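Side-chain contact in type II restriction enzyme MspI (Moraxella sp., PDB 1SA3), which recognises the double-stranded DNA sequence 5'-CCGG-3' and cleaves it after the first cytosine, leaving 5'-phosphate ends: residues 148-153 with 161-166. Sequence-based numbering, arbitrary orientation.
Sequences KELIRK and KLFTPV. With nucleotides of chain B.
The linker between helices 146-157 and 165-175 folds back on the first of them, and the ring of F163 is what it lays there, beside L150 and against the stem of K153. K153 has its CG anti to the backbone N (chi1 177°) and stays extended to CE, which carries the methylene chain along the ring in the direction opposite to that of the F163 side chain. CD sits over one face, 4.0 Å from the centroid of the F163 ring and 28° off its normal, a CH-pi contact. Lysine suits this place because its apolar methylenes can cover the ring while its charged end, bent at chi4, reaches a salt bridge with D157 in the last turn of the same helix; CB of L162 is a mere neighbour of NZ of K153, at 4.0 Å. At the ring edge, close to its plane, the backbone O of L150 lies 3.2 Å from CZ of F163, where the slightly positive C-H rim faces the carbonyl. CD2 of L150 adds an apolar touch on CE2 of F163 at 4.0 Å. The buried phenylalanine also packs on K168 and L171 of helix 165-175, so the one ring touches both helices. R152, whose CB points away from the linker, grips E149 of the preceding turn side-on, NE to OE1 and NH2 to OE2. Next to F163, T164 N-caps helix 165-175 through its OG1 and the N of Q167. Two residues before F163, the extended K161 places NZ 3.3 Å from OP1 of DC4 of chain B, hydrogen-bonding the DNA backbone. This is a connection between consecutive helices in which a linker phenylalanine packs against both, with a phosphate-binding lysine close by on the same linker.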
loop_
_atom_site.group_PDB
_atom_site.type_symbol
_atom_site.label_atom_id
_atom_site.label_comp_id
_atom_site.label_asym_id
_atom_site.label_seq_id
_atom_site.Cartn_x
_atom_site.Cartn_y
_atom_site.Cartn_z
ATOM N N LYS E 148 9.925 10.648 -20.925
ATOM C CA LYS E 148 9.285 9.374 -21.237
ATOM C C LYS E 148 10.291 8.336 -21.737
ATOM O O LYS E 148 10.244 7.177 -21.334
ATOM C CB LYS E 148 8.178 9.543 -22.284
ATOM C CG LYS E 148 7.583 8.204 -22.750
ATOM C CD LYS E 148 6.440 8.361 -23.744
ATOM C CE LYS E 148 5.239 9.059 -23.113
ATOM N NZ LYS E 148 4.067 9.091 -24.030
ATOM N N GLU E 149 11.203 8.746 -22.613
ATOM C CA GLU E 149 12.190 7.812 -23.145
ATOM C C GLU E 149 13.184 7.279 -22.117
ATOM O O GLU E 149 13.606 6.130 -22.218
ATOM C CB GLU E 149 12.943 8.436 -24.322
ATOM C CG GLU E 149 12.066 8.670 -25.538
ATOM C CD GLU E 149 11.254 7.445 -25.931
ATOM O OE1 GLU E 149 11.830 6.339 -25.992
ATOM O OE2 GLU E 149 10.041 7.583 -26.195
ATOM N N LEU E 150 13.562 8.090 -21.132
ATOM C CA LEU E 150 14.497 7.620 -20.114
ATOM C C LEU E 150 13.764 6.587 -19.256
ATOM O O LEU E 150 14.334 5.563 -18.860
ATOM C CB LEU E 150 15.001 8.791 -19.259
ATOM C CG LEU E 150 16.001 9.725 -19.966
ATOM C CD1 LEU E 150 16.212 10.995 -19.150
ATOM C CD2 LEU E 150 17.323 8.998 -20.171
ATOM N N ILE E 151 12.490 6.850 -18.982
ATOM C CA ILE E 151 11.706 5.897 -18.212
ATOM C C ILE E 151 11.580 4.617 -19.041
ATOM O O ILE E 151 11.733 3.511 -18.517
ATOM C CB ILE E 151 10.299 6.441 -17.880
ATOM C CG1 ILE E 151 10.426 7.666 -16.970
ATOM C CG2 ILE E 151 9.467 5.343 -17.195
ATOM C CD1 ILE E 151 9.111 8.402 -16.710
ATOM N N ARG E 152 11.310 4.765 -20.338
ATOM C CA ARG E 152 11.172 3.604 -21.213
ATOM C C ARG E 152 12.475 2.815 -21.277
ATOM O O ARG E 152 12.453 1.591 -21.380
ATOM C CB ARG E 152 10.772 4.023 -22.635
ATOM C CG ARG E 152 10.301 2.860 -23.510
ATOM C CD ARG E 152 10.367 3.178 -25.004
ATOM N NE ARG E 152 9.641 4.390 -25.368
ATOM C CZ ARG E 152 8.319 4.538 -25.306
ATOM N NH1 ARG E 152 7.545 3.548 -24.890
ATOM N NH2 ARG E 152 7.766 5.687 -25.673
ATOM N N LYS E 153 13.608 3.514 -21.239
ATOM C CA LYS E 153 14.903 2.847 -21.286
ATOM C C LYS E 153 15.036 1.949 -20.064
ATOM O O LYS E 153 15.529 0.826 -20.159
ATOM C CB LYS E 153 16.050 3.860 -21.286
ATOM C CG LYS E 153 17.430 3.202 -21.263
ATOM C CD LYS E 153 18.559 4.227 -21.288
ATOM C CE LYS E 153 19.931 3.555 -21.228
ATOM N NZ LYS E 153 20.120 2.551 -22.325
ATOM N N LYS E 161 21.146 -0.040 -14.926
ATOM C CA LYS E 161 22.546 -0.417 -15.130
ATOM C C LYS E 161 23.199 0.093 -16.418
ATOM O O LYS E 161 24.417 0.245 -16.472
ATOM C CB LYS E 161 22.713 -1.943 -15.042
ATOM C CG LYS E 161 22.234 -2.726 -16.259
ATOM C CD LYS E 161 22.490 -4.227 -16.092
ATOM C CE LYS E 161 22.119 -5.009 -17.349
ATOM N NZ LYS E 161 22.415 -6.463 -17.225
ATOM N N LEU E 162 22.408 0.364 -17.451
ATOM C CA LEU E 162 22.987 0.846 -18.696
ATOM C C LEU E 162 22.997 2.366 -18.835
ATOM O O LEU E 162 23.561 2.897 -19.789
ATOM C CB LEU E 162 22.284 0.192 -19.891
ATOM C CG LEU E 162 22.400 -1.335 -19.886
ATOM C CD1 LEU E 162 21.821 -1.897 -21.160
ATOM C CD2 LEU E 162 23.867 -1.744 -19.746
ATOM N N PHE E 163 22.382 3.060 -17.882
ATOM C CA PHE E 163 22.361 4.524 -17.883
ATOM C C PHE E 163 23.759 5.029 -17.552
ATOM O O PHE E 163 24.493 4.400 -16.791
ATOM C CB PHE E 163 21.441 5.080 -16.788
ATOM C CG PHE E 163 19.982 5.091 -17.139
ATOM C CD1 PHE E 163 19.329 3.927 -17.533
ATOM C CD2 PHE E 163 19.242 6.266 -17.010
ATOM C CE1 PHE E 163 17.955 3.933 -17.787
ATOM C CE2 PHE E 163 17.868 6.281 -17.263
ATOM C CZ PHE E 163 17.225 5.113 -17.651
ATOM N N THR E 164 24.120 6.176 -18.112
ATOM C CA THR E 164 25.408 6.774 -17.807
ATOM C C THR E 164 25.111 7.627 -16.581
ATOM O O THR E 164 23.963 8.022 -16.356
ATOM C CB THR E 164 25.896 7.697 -18.934
ATOM O OG1 THR E 164 24.917 8.720 -19.162
ATOM C CG2 THR E 164 26.118 6.913 -20.213
ATOM N N PRO E 165 26.130 7.909 -15.758
ATOM C CA PRO E 165 25.882 8.729 -14.573
ATOM C C PRO E 165 25.090 9.980 -14.932
ATOM O O PRO E 165 24.220 10.420 -14.178
ATOM C CB PRO E 165 27.289 9.034 -14.081
ATOM C CG PRO E 165 28.004 7.755 -14.384
ATOM C CD PRO E 165 27.528 7.444 -15.793
ATOM N N VAL E 166 25.391 10.538 -16.099
ATOM C CA VAL E 166 24.709 11.728 -16.583
ATOM C C VAL E 166 23.218 11.464 -16.780
ATOM O O VAL E 166 22.379 12.211 -16.273
ATOM C CB VAL E 166 25.315 12.208 -17.925
ATOM C CG1 VAL E 166 24.447 13.297 -18.537
ATOM C CG2 VAL E 166 26.723 12.732 -17.697
ATOM P P DC B 4 20.727 -6.830 -13.371
ATOM O OP1 DC B 4 21.940 -7.268 -14.107
ATOM O OP2 DC B 4 19.664 -6.091 -14.089
ATOM O "O5'" DC B 4 20.082 -8.105 -12.668
ATOM C "C5'" DC B 4 20.892 -8.958 -11.859
ATOM C "C4'" DC B 4 20.091 -10.127 -11.337
ATOM O "O4'" DC B 4 19.162 -9.676 -10.324
ATOM C "C3'" DC B 4 19.262 -10.893 -12.372
ATOM O "O3'" DC B 4 19.335 -12.301 -12.102
ATOM C "C2'" DC B 4 17.853 -10.398 -12.104
ATOM C "C1'" DC B 4 17.891 -10.238 -10.601
ATOM N N1 DC B 4 16.854 -9.357 -10.038
ATOM C C2 DC B 4 16.081 -9.834 -8.975
ATOM O O2 DC B 4 16.332 -10.959 -8.512
ATOM N N3 DC B 4 15.082 -9.062 -8.479
ATOM C C4 DC B 4 14.852 -7.855 -9.002
ATOM N N4 DC B 4 13.845 -7.132 -8.499
ATOM C C5 DC B 4 15.643 -7.335 -10.071
ATOM C C6 DC B 4 16.628 -8.112 -10.551
#